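Local coordinates for protein oxidized polyvinyl alcohol hydrolase (Sphingopyxis, PDB 3WLA) that hydrolyses beta-diketones such as 4,6-nonanedione and cleaves oxidized polyvinyl alcohol in the second step of polyvinyl alcohol degradation, at residues P48-M53 and Y80-P85; P231-T236 and N273-A278; T192-S197 and P212-Q217; V86-E91 and P113-R118. All blocks are in the same frame, centred on the assembly; numbering follows the deposited sequence.

How the interactions relate
Interactions 1 and 2 belong to one mixed beta-sheet, their centres about 18 Å apart: each joins two neighbouring parallel strands, lies mostly buried, and combines backbone hydrogen bonds with apolar packing, to which interaction 2 adds a histidine-threonine bond. Interactions 3 and 4 join loop segments and bury about half as much surface, 269 and 279 Å² against 547 and 542 Å². Interaction 3 is the most peripheral, its centre about 20 Å from that of the chain, and is the one with a salt bridge; interaction 4 is a buried contact of an arginine with a tryptophan ring. Trp114 of interaction 4 packs on Met53 and Pro85 of interaction 1, and Arg118 reaches Gly196 of interaction 3.

Interaction 1 of 4, residues P48-M53 and Y80-P85; sequences PVWVPM and YMVISP
With chi1 at -168°, Ser84 holds OG anti to its own backbone N, and the hydroxyl donates to Pro52 O over 2.8 Å, meeting it nearly end-on at a C=O...OG angle of 161°. Val82 has CG1 in the same position (chi1 -177°), which brings this methyl across the Pro52 ring, 3.8 Å from CD. Backbone pairing runs from Met81 N to Pro48 O, from Trp50 N to Met81 O and from Ile83 N to Trp50 O. Neither Pro52 nor Pro85 has an N-H: Pro52 cannot donate to Ile83 O, which has no polar partner in the model, and Pro85 cannot donate to Pro52 O, which takes the Ser84 hydroxyl instead. The two strands are parallel neighbours, joined through helix 60-65 as a beta-alpha-beta unit of the alpha/beta-hydrolase sheet, their segment axes approaching to 4.7 Å. Val49 and Met81 lie side by side on one face, CG2 to CB 4.0 Å. Trp50 and Val82 share the other face, and Trp50 NE1 bonds Asn72. At one end, Pro48 CG packs 3.6 Å from Tyr80 CD1, while Tyr80 OH bonds Asn301. At the other, the Met53 and Pro85 side chains cross at about a right angle, CG to CG 3.6 Å.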
loop_
_atom_site.group_PDB
_atom_site.type_symbol
_atom_site.label_atom_id
_atom_site.label_comp_id
_atom_site.label_asym_id
_atom_site.label_seq_id
_atom_site.Cartn_x
_atom_site.Cartn_y
_atom_site.Cartn_z
ATOM N N PRO A 48 16.287 0.133 7.530
ATOM C CA PRO A 48 15.198 -0.371 6.694
ATOM C C PRO A 48 14.174 0.791 6.672
ATOM O O PRO A 48 14.115 1.607 7.632
ATOM C CB PRO A 48 14.689 -1.578 7.467
ATOM C CG PRO A 48 15.114 -1.340 8.861
ATOM C CD PRO A 48 16.504 -0.730 8.690
ATOM N N VAL A 49 13.398 0.861 5.588
ATOM C CA VAL A 49 12.402 1.910 5.401
ATOM C C VAL A 49 10.928 1.457 5.400
ATOM O O VAL A 49 10.583 0.428 4.794
ATOM C CB VAL A 49 12.683 2.631 4.076
ATOM C CG1 VAL A 49 11.598 3.638 3.791
ATOM C CG2 VAL A 49 14.047 3.343 4.179
ATOM N N TRP A 50 10.096 2.222 6.102
ATOM C CA TRP A 50 8.637 2.000 6.189
ATOM C C TRP A 50 7.963 3.277 5.628
ATOM O O TRP A 50 8.246 4.394 6.088
ATOM C CB TRP A 50 8.236 1.793 7.650
ATOM C CG TRP A 50 6.744 1.677 7.993
ATOM C CD1 TRP A 50 6.125 2.227 9.091
ATOM C CD2 TRP A 50 5.734 0.923 7.306
ATOM N NE1 TRP A 50 4.802 1.869 9.136
ATOM C CE2 TRP A 50 4.521 1.076 8.053
ATOM C CE3 TRP A 50 5.730 0.129 6.143
ATOM C CZ2 TRP A 50 3.328 0.478 7.681
ATOM C CZ3 TRP A 50 4.539 -0.474 5.752
ATOM C CH2 TRP A 50 3.332 -0.297 6.528
ATOM N N VAL A 51 7.106 3.108 4.620
ATOM C CA VAL A 51 6.405 4.239 4.003
ATOM C C VAL A 51 4.896 3.980 4.157
ATOM O O VAL A 51 4.251 3.391 3.280
ATOM C CB VAL A 51 6.810 4.364 2.491
ATOM C CG1 VAL A 51 6.017 5.469 1.817
ATOM C CG2 VAL A 51 8.296 4.648 2.389
ATOM N N PRO A 52 4.327 4.376 5.310
ATOM C CA PRO A 52 2.904 4.170 5.562
ATOM C C PRO A 52 2.017 5.219 4.900
ATOM O O PRO A 52 2.315 6.391 5.003
ATOM C CB PRO A 52 2.824 4.243 7.103
ATOM C CG PRO A 52 3.843 5.339 7.412
ATOM C CD PRO A 52 4.999 4.968 6.479
ATOM N N MET A 53 0.916 4.795 4.282
ATOM C CA MET A 53 -0.008 5.702 3.585
ATOM C C MET A 53 -1.410 5.666 4.097
ATOM O O MET A 53 -1.974 4.550 4.321
ATOM C CB MET A 53 -0.075 5.344 2.086
ATOM C CG MET A 53 1.184 5.725 1.374
ATOM S SD MET A 53 1.213 5.335 -0.344
ATOM C CE MET A 53 1.243 3.381 -0.192
ATOM N N TYR A 80 13.589 1.739 12.260
ATOM C CA TYR A 80 13.082 1.997 10.914
ATOM C C TYR A 80 13.061 3.470 10.554
ATOM O O TYR A 80 12.717 4.318 11.411
ATOM C CB TYR A 80 11.650 1.524 10.812
ATOM C CG TYR A 80 11.567 0.055 10.881
ATOM C CD1 TYR A 80 11.722 -0.694 9.729
ATOM C CD2 TYR A 80 11.409 -0.597 12.094
ATOM C CE1 TYR A 80 11.736 -2.102 9.783
ATOM C CE2 TYR A 80 11.420 -1.978 12.155
ATOM C CZ TYR A 80 11.593 -2.719 10.982
ATOM O OH TYR A 80 11.668 -4.108 11.024
ATOM N N MET A 81 13.444 3.777 9.316
ATOM C CA MET A 81 13.286 5.149 8.826
ATOM C C MET A 81 11.803 5.167 8.349
ATOM O O MET A 81 11.422 4.357 7.490
ATOM C CB MET A 81 14.193 5.384 7.624
ATOM C CG MET A 81 13.727 6.527 6.743
ATOM S SD MET A 81 13.647 8.141 7.570
ATOM C CE MET A 81 15.351 8.716 7.228
ATOM N N VAL A 82 10.976 6.054 8.896
ATOM C CA VAL A 82 9.546 6.117 8.488
ATOM C C VAL A 82 9.329 7.385 7.615
ATOM O O VAL A 82 9.685 8.508 8.035
ATOM C CB VAL A 82 8.652 6.196 9.761
ATOM C CG1 VAL A 82 7.118 6.192 9.429
ATOM C CG2 VAL A 82 8.994 5.008 10.670
ATOM N N ILE A 83 8.811 7.209 6.395
ATOM C CA ILE A 83 8.536 8.367 5.531
ATOM C C ILE A 83 7.045 8.260 5.122
ATOM O O ILE A 83 6.644 7.289 4.486
ATOM C CB ILE A 83 9.418 8.355 4.257
ATOM C CG1 ILE A 83 10.886 8.218 4.612
ATOM C CG2 ILE A 83 9.230 9.667 3.441
ATOM C CD1 ILE A 83 11.711 7.809 3.419
ATOM N N SER A 84 6.210 9.215 5.525
ATOM C CA SER A 84 4.798 9.140 5.152
ATOM C C SER A 84 4.539 10.266 4.137
ATOM O O SER A 84 4.782 11.455 4.456
ATOM C CB SER A 84 3.908 9.327 6.375
ATOM O OG SER A 84 2.554 8.990 6.060
ATOM N N PRO A 85 4.095 9.910 2.919
ATOM C CA PRO A 85 3.802 10.841 1.824
ATOM C C PRO A 85 2.457 11.466 1.946
ATOM O O PRO A 85 1.518 10.840 2.406
ATOM C CB PRO A 85 3.922 9.972 0.589
ATOM C CG PRO A 85 3.283 8.665 1.091
ATOM C CD PRO A 85 3.822 8.505 2.507
#

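Interaction 2 of 4, residues P231-T236 and N273-A278; sequences PMVVIT and NVVHVA
Strands 232-236 and 274-278 run parallel, 14° apart in direction and 4.6 Å apart at closest approach, with Val275 N to Met232 O, Val234 N to Val275 O, Val277 N to Val234 O and Thr236 N to Val277 O as their backbone bonds. They are neighbouring strands of the central sheet of the alpha/beta-hydrolase fold. One face pairs Val233 with Val275 and Ile235 with Val277, side by side and pointing the same way; Ile235 CG1 lies 4.0 Å from Val277 CB, and Met303 of helix 292-304 covers both Val233 and Ile235. Across the other face, Met232 bends at chi3 and sets its CE 4.0 Å from Val274 CG2, while Val234 CG1 rests 4.0 Å from His276 CD2. Helix 257-269 packs on that imidazole through Ser265, assigned by similarity to the charge relay system, and through Phe268. At the loop end, Asn273 ND2 donates to Leu229 O and lies 3.5 Å from Pro231 CG. Both ring nitrogens of His276 are engaged: ND1 with Gly329 O, and NE2 with Thr236 OG1, 2.7 Å away at the ring edge and in the imidazole plane.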
loop_
_atom_site.group_PDB
_atom_site.type_symbol
_atom_site.label_atom_id
_atom_site.label_comp_id
_atom_site.label_asym_id
_atom_site.label_seq_id
_atom_site.Cartn_x
_atom_site.Cartn_y
_atom_site.Cartn_z
ATOM N N PRO A 231 11.774 -9.899 -6.828
ATOM C CA PRO A 231 11.570 -10.538 -5.512
ATOM C C PRO A 231 11.030 -9.579 -4.447
ATOM O O PRO A 231 11.536 -8.444 -4.293
ATOM C CB PRO A 231 12.962 -11.056 -5.154
ATOM C CG PRO A 231 13.555 -11.296 -6.446
ATOM C CD PRO A 231 13.191 -10.028 -7.202
ATOM N N MET A 232 10.020 -10.054 -3.717
ATOM C CA MET A 232 9.366 -9.251 -2.666
ATOM C C MET A 232 8.671 -10.104 -1.641
ATOM O O MET A 232 8.436 -11.308 -1.865
ATOM C CB MET A 232 8.258 -8.337 -3.248
ATOM C CG MET A 232 8.675 -7.162 -4.113
ATOM S SD MET A 232 7.259 -6.177 -4.688
ATOM C CE MET A 232 6.224 -7.369 -5.666
ATOM N N VAL A 233 8.328 -9.461 -0.517
ATOM C CA VAL A 233 7.520 -10.091 0.533
ATOM C C VAL A 233 6.285 -9.141 0.695
ATOM O O VAL A 233 6.421 -7.902 0.791
ATOM C CB VAL A 233 8.297 -10.251 1.869
ATOM C CG1 VAL A 233 8.909 -9.003 2.269
ATOM C CG2 VAL A 233 7.393 -10.769 2.939
ATOM N N VAL A 234 5.094 -9.716 0.663
ATOM C CA VAL A 234 3.860 -8.915 0.763
ATOM C C VAL A 234 2.929 -9.453 1.837
ATOM O O VAL A 234 2.605 -10.671 1.858
ATOM C CB VAL A 234 3.145 -8.896 -0.601
ATOM C CG1 VAL A 234 1.794 -8.067 -0.521
ATOM C CG2 VAL A 234 4.084 -8.316 -1.654
ATOM N N ILE A 235 2.529 -8.574 2.763
ATOM C CA ILE A 235 1.610 -8.954 3.828
ATOM C C ILE A 235 0.283 -8.267 3.547
ATOM O O ILE A 235 0.180 -7.042 3.672
ATOM C CB ILE A 235 2.135 -8.516 5.216
ATOM C CG1 ILE A 235 3.457 -9.234 5.523
ATOM C CG2 ILE A 235 1.101 -8.798 6.273
ATOM C CD1 ILE A 235 4.147 -8.749 6.725
ATOM N N THR A 236 -0.735 -9.033 3.159
ATOM C CA THR A 236 -2.059 -8.458 2.859
ATOM C C THR A 236 -2.855 -8.585 4.136
ATOM O O THR A 236 -2.830 -9.644 4.772
ATOM C CB THR A 236 -2.793 -9.232 1.735
ATOM O OG1 THR A 236 -2.108 -9.035 0.509
ATOM C CG2 THR A 236 -4.212 -8.689 1.550
ATOM N N ASN A 273 8.617 -15.943 -7.101
ATOM C CA ASN A 273 9.695 -15.280 -6.364
ATOM C C ASN A 273 9.187 -14.244 -5.354
ATOM O O ASN A 273 9.986 -13.506 -4.765
ATOM C CB ASN A 273 10.735 -14.672 -7.321
ATOM C CG ASN A 273 10.185 -13.522 -8.128
ATOM O OD1 ASN A 273 8.976 -13.481 -8.427
ATOM N ND2 ASN A 273 11.065 -12.590 -8.521
ATOM N N VAL A 274 7.865 -14.213 -5.152
ATOM C CA VAL A 274 7.251 -13.311 -4.162
ATOM C C VAL A 274 6.638 -14.108 -2.982
ATOM O O VAL A 274 5.877 -15.056 -3.181
ATOM C CB VAL A 274 6.136 -12.423 -4.790
ATOM C CG1 VAL A 274 5.360 -11.697 -3.671
ATOM C CG2 VAL A 274 6.730 -11.375 -5.724
ATOM N N VAL A 275 7.008 -13.767 -1.762
ATOM C CA VAL A 275 6.432 -14.404 -0.605
ATOM C C VAL A 275 5.180 -13.551 -0.252
ATOM O O VAL A 275 5.248 -12.296 -0.192
ATOM C CB VAL A 275 7.427 -14.399 0.578
ATOM C CG1 VAL A 275 6.732 -14.721 1.886
ATOM C CG2 VAL A 275 8.507 -15.422 0.332
ATOM N N HIS A 276 4.039 -14.218 -0.095
ATOM C CA HIS A 276 2.790 -13.537 0.281
ATOM C C HIS A 276 2.335 -14.085 1.603
ATOM O O HIS A 276 2.401 -15.300 1.837
ATOM C CB HIS A 276 1.678 -13.744 -0.783
ATOM C CG HIS A 276 0.416 -13.002 -0.450
ATOM N ND1 HIS A 276 -0.607 -13.574 0.276
ATOM C CD2 HIS A 276 0.107 -11.684 -0.564
ATOM C CE1 HIS A 276 -1.486 -12.632 0.607
ATOM N NE2 HIS A 276 -1.069 -11.476 0.115
ATOM N N VAL A 277 1.910 -13.191 2.497
ATOM C CA VAL A 277 1.413 -13.561 3.804
ATOM C C VAL A 277 -0.013 -12.993 3.893
ATOM O O VAL A 277 -0.251 -11.790 3.639
ATOM C CB VAL A 277 2.289 -12.989 4.955
ATOM C CG1 VAL A 277 1.673 -13.341 6.338
ATOM C CG2 VAL A 277 3.691 -13.563 4.892
ATOM N N ALA A 278 -0.965 -13.873 4.194
ATOM C CA ALA A 278 -2.370 -13.496 4.310
ATOM C C ALA A 278 -2.741 -13.401 5.778
ATOM O O ALA A 278 -2.806 -14.418 6.468
ATOM C CB ALA A 278 -3.269 -14.499 3.613
#

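Interaction 3 of 4, residues T192-S197 and P212-Q217; sequences TKDDGS and PAKIWQ
Lys214 and Asp194 reach for each other from opposite directions, and their charged ends form a salt bridge of 2.9 Å between NZ and OD1. The ammonium group sits on the syn side of that oxygen, toward OD2. Lys214 is extended up to CE and bends only at chi4 (50°), a turn that also lets NZ donate to its neighbour Ile215 O. Its CE lies 3.5 Å above one face of the Trp216 indole, offset toward the rim, so the aliphatic end of the lysine rests on the aromatic ring. The same indole is approached at its edge, in plane, by Thr192 O, which lies 3.6 Å from CE3; NE1 is held by Ala211 O. Thr192 and Gln217 have side chains set obliquely, OG1 of the threonine 3.4 Å from CB of the glutamine. In the backbone, Thr192 N donates to Gln217 O from well above the carbonyl plane, 50° out of it. Gln217 starts toward 192-197 but folds at chi2, carrying its amide to Leu225, whose N donates to OE1.

The contact joins the two loops that flank helix 201-210, near the edge of the alpha/beta-hydrolase domain. Within 192-197, a type I turn runs from Lys193 to Gly196, and Thr192 OG1 and Gly196 N reach Lys193 O from opposite faces of its plane. A water molecule accepts from Gln217 N and donates to Thr192 O and Asp194 OD1. Asp194 OD1 thus receives both an ammonium and a water, which would be expected to stabilise its ionised form, although the exposed position of Asp194 probably softens the effect.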
loop_
_atom_site.group_PDB
_atom_site.type_symbol
_atom_site.label_atom_id
_atom_site.label_comp_id
_atom_site.label_asym_id
_atom_site.label_seq_id
_atom_site.Cartn_x
_atom_site.Cartn_y
_atom_site.Cartn_z
ATOM N N THR A 192 -11.507 -6.798 -12.537
ATOM C CA THR A 192 -12.172 -6.690 -13.827
ATOM C C THR A 192 -12.302 -8.092 -14.443
ATOM O O THR A 192 -11.822 -9.083 -13.891
ATOM C CB THR A 192 -11.362 -5.895 -14.826
ATOM O OG1 THR A 192 -10.183 -6.645 -15.155
ATOM C CG2 THR A 192 -10.966 -4.567 -14.266
ATOM N N LYS A 193 -12.966 -8.151 -15.591
ATOM C CA LYS A 193 -13.069 -9.426 -16.302
ATOM C C LYS A 193 -11.703 -9.618 -16.962
ATOM O O LYS A 193 -10.893 -8.677 -17.034
ATOM C CB LYS A 193 -14.156 -9.372 -17.356
ATOM C CG LYS A 193 -15.559 -9.497 -16.819
ATOM C CD LYS A 193 -16.491 -9.259 -17.998
ATOM C CE LYS A 193 -17.958 -9.155 -17.589
ATOM N NZ LYS A 193 -18.203 -10.345 -16.720
ATOM N N ASP A 194 -11.466 -10.823 -17.472
ATOM C CA ASP A 194 -10.176 -11.140 -18.082
ATOM C C ASP A 194 -9.782 -10.190 -19.189
ATOM O O ASP A 194 -8.587 -9.927 -19.377
ATOM C CB ASP A 194 -10.134 -12.582 -18.616
ATOM C CG ASP A 194 -10.026 -13.629 -17.514
ATOM O OD1 ASP A 194 -9.835 -13.327 -16.320
ATOM O OD2 ASP A 194 -10.136 -14.809 -17.844
ATOM N N ASP A 195 -10.747 -9.654 -19.917
ATOM C CA ASP A 195 -10.404 -8.725 -20.996
ATOM C C ASP A 195 -10.176 -7.291 -20.478
ATOM O O ASP A 195 -9.944 -6.361 -21.249
ATOM C CB ASP A 195 -11.484 -8.738 -22.094
ATOM C CG ASP A 195 -12.805 -8.148 -21.626
ATOM O OD1 ASP A 195 -12.933 -7.945 -20.401
ATOM O OD2 ASP A 195 -13.714 -7.896 -22.483
ATOM N N GLY A 196 -10.192 -7.126 -19.162
ATOM C CA GLY A 196 -9.965 -5.790 -18.625
ATOM C C GLY A 196 -11.191 -4.895 -18.451
ATOM O O GLY A 196 -11.068 -3.758 -17.947
ATOM N N SER A 197 -12.373 -5.389 -18.829
ATOM C CA SER A 197 -13.596 -4.569 -18.742
ATOM C C SER A 197 -14.170 -4.638 -17.311
ATOM O O SER A 197 -14.025 -5.655 -16.642
ATOM C CB SER A 197 -14.658 -5.075 -19.763
ATOM O OG SER A 197 -15.074 -6.385 -19.407
ATOM N N PRO A 212 -13.264 -18.015 -6.152
ATOM C CA PRO A 212 -12.333 -17.492 -5.153
ATOM C C PRO A 212 -10.835 -17.821 -5.233
ATOM O O PRO A 212 -10.049 -17.229 -4.477
ATOM C CB PRO A 212 -12.969 -17.928 -3.832
ATOM C CG PRO A 212 -13.636 -19.188 -4.187
ATOM C CD PRO A 212 -14.224 -18.943 -5.531
ATOM N N ALA A 213 -10.436 -18.738 -6.128
ATOM C CA ALA A 213 -9.010 -19.075 -6.236
ATOM C C ALA A 213 -8.441 -18.578 -7.537
ATOM O O ALA A 213 -7.229 -18.615 -7.764
ATOM C CB ALA A 213 -8.787 -20.565 -6.117
ATOM N N LYS A 214 -9.319 -18.107 -8.394
ATOM C CA LYS A 214 -8.892 -17.585 -9.669
ATOM C C LYS A 214 -8.008 -16.348 -9.541
ATOM O O LYS A 214 -8.122 -15.602 -8.564
ATOM C CB LYS A 214 -10.117 -17.245 -10.473
ATOM C CG LYS A 214 -9.898 -16.347 -11.660
ATOM C CD LYS A 214 -11.201 -16.251 -12.455
ATOM C CE LYS A 214 -11.121 -15.156 -13.514
ATOM N NZ LYS A 214 -9.869 -15.344 -14.272
ATOM N N ILE A 215 -7.105 -16.155 -10.509
ATOM C CA ILE A 215 -6.248 -14.966 -10.547
ATOM C C ILE A 215 -7.129 -13.993 -11.271
ATOM O O ILE A 215 -7.470 -14.222 -12.428
ATOM C CB ILE A 215 -4.966 -15.130 -11.429
ATOM C CG1 ILE A 215 -4.106 -16.289 -10.915
ATOM C CG2 ILE A 215 -4.156 -13.821 -11.456
ATOM C CD1 ILE A 215 -3.781 -16.276 -9.416
ATOM N N TRP A 216 -7.552 -12.937 -10.581
ATOM C CA TRP A 216 -8.366 -11.898 -11.197
ATOM C C TRP A 216 -7.548 -10.696 -11.619
ATOM O O TRP A 216 -6.709 -10.221 -10.851
ATOM C CB TRP A 216 -9.419 -11.398 -10.205
ATOM C CG TRP A 216 -10.456 -12.390 -9.930
ATOM C CD1 TRP A 216 -10.457 -13.324 -8.953
ATOM C CD2 TRP A 216 -11.630 -12.622 -10.720
ATOM N NE1 TRP A 216 -11.566 -14.140 -9.073
ATOM C CE2 TRP A 216 -12.300 -13.729 -10.153
ATOM C CE3 TRP A 216 -12.170 -11.999 -11.859
ATOM C CZ2 TRP A 216 -13.496 -14.240 -10.682
ATOM C CZ3 TRP A 216 -13.352 -12.502 -12.394
ATOM C CH2 TRP A 216 -14.005 -13.623 -11.795
ATOM N N GLN A 217 -7.796 -10.205 -12.825
ATOM C CA GLN A 217 -7.150 -8.998 -13.321
ATOM C C GLN A 217 -7.748 -7.841 -12.502
ATOM O O GLN A 217 -8.797 -8.016 -11.867
ATOM C CB GLN A 217 -7.516 -8.777 -14.784
ATOM C CG GLN A 217 -6.971 -9.818 -15.719
ATOM C CD GLN A 217 -5.440 -9.776 -15.823
ATOM O OE1 GLN A 217 -4.823 -8.730 -16.158
ATOM N NE2 GLN A 217 -4.818 -10.914 -15.529
HETATM O O HOH W 1 -9.893 -11.335 -14.430
#

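Interaction 4 of 4, residues V86-E91 and P113-R118; sequences VRQCAE and PWNDGR
The packing centres on Arg87, whose CG lies over one face of the Trp114 indole in a CH-pi contact, 3.6 Å from the centroid of the six-membered ring and 25° off its normal. With chi1 at -69°, CG is anti to the Arg87 carbonyl carbon; the chain then crosses the indole at about a right angle and bends at chi3. The ring is met by the aliphatic CG and not by the guanidinium, whose plane is turned 42° from the indole. Arg87 CD lies 3.9 Å from Pro113 CB, the two side chains pointing the same way, and Cys89 SG is 4.0 Å from Pro113 CA. Both segments belong to the long excursion between strand 81-85 and helix 133-145 of the alpha/beta-hydrolase fold. The Pro113 side chain lies about 8 Å from that of Ser162, assigned by similarity to the charge relay system, and Trp114 packs on Ala163. Outside hydrogen bonds run from Trp114 NE1 to Val54 O and from Arg87 NH2 to Gly97 O. Two waters bridge the backbones: one accepts from Gln88 N at 2.8 Å, the other from Cys89 N at 2.7 Å, and Pro113 O lies within donor range of both. A disulfide ties Cys89 to Cys101.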
loop_
_atom_site.group_PDB
_atom_site.type_symbol
_atom_site.label_atom_id
_atom_site.label_comp_id
_atom_site.label_asym_id
_atom_site.label_seq_id
_atom_site.Cartn_x
_atom_site.Cartn_y
_atom_site.Cartn_z
ATOM N N VAL A 86 2.369 12.732 1.534
ATOM C CA VAL A 86 1.122 13.460 1.554
ATOM C C VAL A 86 0.380 13.297 0.196
ATOM O O VAL A 86 0.985 13.382 -0.899
ATOM C CB VAL A 86 1.366 14.974 1.849
ATOM C CG1 VAL A 86 0.032 15.726 1.755
ATOM C CG2 VAL A 86 1.965 15.113 3.306
ATOM N N ARG A 87 -0.930 13.065 0.269
ATOM C CA ARG A 87 -1.738 12.856 -0.955
ATOM C C ARG A 87 -1.796 14.173 -1.781
ATOM O O ARG A 87 -1.894 15.246 -1.193
ATOM C CB ARG A 87 -3.173 12.463 -0.571
ATOM C CG ARG A 87 -3.320 11.052 0.075
ATOM C CD ARG A 87 -4.649 10.915 0.828
ATOM N NE ARG A 87 -4.625 11.911 1.907
ATOM C CZ ARG A 87 -5.638 12.199 2.716
ATOM N NH1 ARG A 87 -6.806 11.536 2.596
ATOM N NH2 ARG A 87 -5.469 13.178 3.642
ATOM N N GLN A 88 -1.788 14.067 -3.110
ATOM C CA GLN A 88 -1.870 15.262 -3.978
ATOM C C GLN A 88 -3.036 16.172 -3.583
ATOM O O GLN A 88 -2.870 17.392 -3.466
ATOM C CB GLN A 88 -2.060 14.868 -5.450
ATOM C CG GLN A 88 -0.898 14.192 -6.058
ATOM C CD GLN A 88 -1.176 13.678 -7.451
ATOM O OE1 GLN A 88 -0.877 12.515 -7.763
ATOM N NE2 GLN A 88 -1.729 14.537 -8.313
ATOM N N CYS A 89 -4.212 15.572 -3.364
ATOM C CA CYS A 89 -5.437 16.306 -3.019
ATOM C C CYS A 89 -5.379 17.070 -1.679
ATOM O O CYS A 89 -6.189 17.988 -1.450
ATOM C CB CYS A 89 -6.651 15.317 -2.992
ATOM S SG CYS A 89 -6.281 13.912 -1.822
ATOM N N ALA A 90 -4.478 16.681 -0.778
ATOM C CA ALA A 90 -4.375 17.379 0.506
ATOM C C ALA A 90 -3.532 18.651 0.338
ATOM O O ALA A 90 -3.325 19.391 1.290
ATOM C CB ALA A 90 -3.731 16.456 1.582
ATOM N N GLU A 91 -3.059 18.877 -0.881
ATOM C CA GLU A 91 -2.247 20.044 -1.229
ATOM C C GLU A 91 -1.138 20.381 -0.200
ATOM O O GLU A 91 -1.079 21.482 0.353
ATOM C CB GLU A 91 -3.175 21.231 -1.471
ATOM C CG GLU A 91 -3.970 21.098 -2.792
ATOM C CD GLU A 91 -4.924 22.261 -3.016
ATOM O OE1 GLU A 91 -5.880 22.417 -2.208
ATOM O OE2 GLU A 91 -4.722 23.046 -3.986
ATOM N N PRO A 113 -8.100 10.035 -3.547
ATOM C CA PRO A 113 -6.909 10.096 -2.660
ATOM C C PRO A 113 -5.522 9.759 -3.213
ATOM O O PRO A 113 -4.538 10.485 -2.954
ATOM C CB PRO A 113 -7.286 9.177 -1.502
ATOM C CG PRO A 113 -8.793 9.267 -1.445
ATOM C CD PRO A 113 -9.174 9.233 -2.945
ATOM N N TRP A 114 -5.444 8.658 -3.953
ATOM C CA TRP A 114 -4.169 8.220 -4.515
ATOM C C TRP A 114 -4.431 7.772 -5.920
ATOM O O TRP A 114 -5.515 7.253 -6.199
ATOM C CB TRP A 114 -3.560 7.011 -3.748
ATOM C CG TRP A 114 -3.102 7.319 -2.323
ATOM C CD1 TRP A 114 -3.709 6.936 -1.150
ATOM C CD2 TRP A 114 -1.939 8.055 -1.949
ATOM N NE1 TRP A 114 -2.990 7.390 -0.082
ATOM C CE2 TRP A 114 -1.893 8.074 -0.526
ATOM C CE3 TRP A 114 -0.922 8.704 -2.672
ATOM C CZ2 TRP A 114 -0.854 8.721 0.201
ATOM C CZ3 TRP A 114 0.116 9.358 -1.948
ATOM C CH2 TRP A 114 0.132 9.356 -0.516
ATOM N N ASN A 115 -3.429 7.977 -6.791
ATOM C CA ASN A 115 -3.509 7.578 -8.196
ATOM C C ASN A 115 -3.285 6.055 -8.112
ATOM O O ASN A 115 -2.213 5.553 -8.490
ATOM C CB ASN A 115 -2.361 8.194 -8.992
ATOM C CG ASN A 115 -2.490 9.720 -9.177
ATOM O OD1 ASN A 115 -1.526 10.376 -9.569
ATOM N ND2 ASN A 115 -3.679 10.273 -8.939
ATOM N N ASP A 116 -4.292 5.343 -7.599
ATOM C CA ASP A 116 -4.156 3.914 -7.383
ATOM C C ASP A 116 -4.801 2.928 -8.329
ATOM O O ASP A 116 -4.673 1.744 -8.130
ATOM C CB ASP A 116 -4.579 3.563 -5.947
ATOM C CG ASP A 116 -6.025 3.984 -5.633
ATOM O OD1 ASP A 116 -6.879 4.008 -6.566
ATOM O OD2 ASP A 116 -6.311 4.278 -4.439
ATOM N N GLY A 117 -5.474 3.393 -9.372
ATOM C CA GLY A 117 -6.110 2.435 -10.264
ATOM C C GLY A 117 -6.757 3.156 -11.426
ATOM O O GLY A 117 -7.518 4.119 -11.248
ATOM N N ARG A 118 -6.469 2.695 -12.636
ATOM C CA ARG A 118 -7.028 3.366 -13.802
ATOM C C ARG A 118 -8.579 3.417 -13.742
ATOM O O ARG A 118 -9.216 2.499 -13.237
ATOM C CB ARG A 118 -6.606 2.609 -15.086
ATOM C CG ARG A 118 -7.207 1.200 -15.165
ATOM C CD ARG A 118 -6.748 0.494 -16.496
ATOM N NE ARG A 118 -7.027 -0.933 -16.468
ATOM C CZ ARG A 118 -8.100 -1.509 -17.049
ATOM N NH1 ARG A 118 -8.965 -0.749 -17.725
ATOM N NH2 ARG A 118 -8.361 -2.823 -16.907
HETATM O O HOH W 2 -2.168 11.520 -4.316
HETATM O O HOH W 3 -4.737 13.122 -4.435
#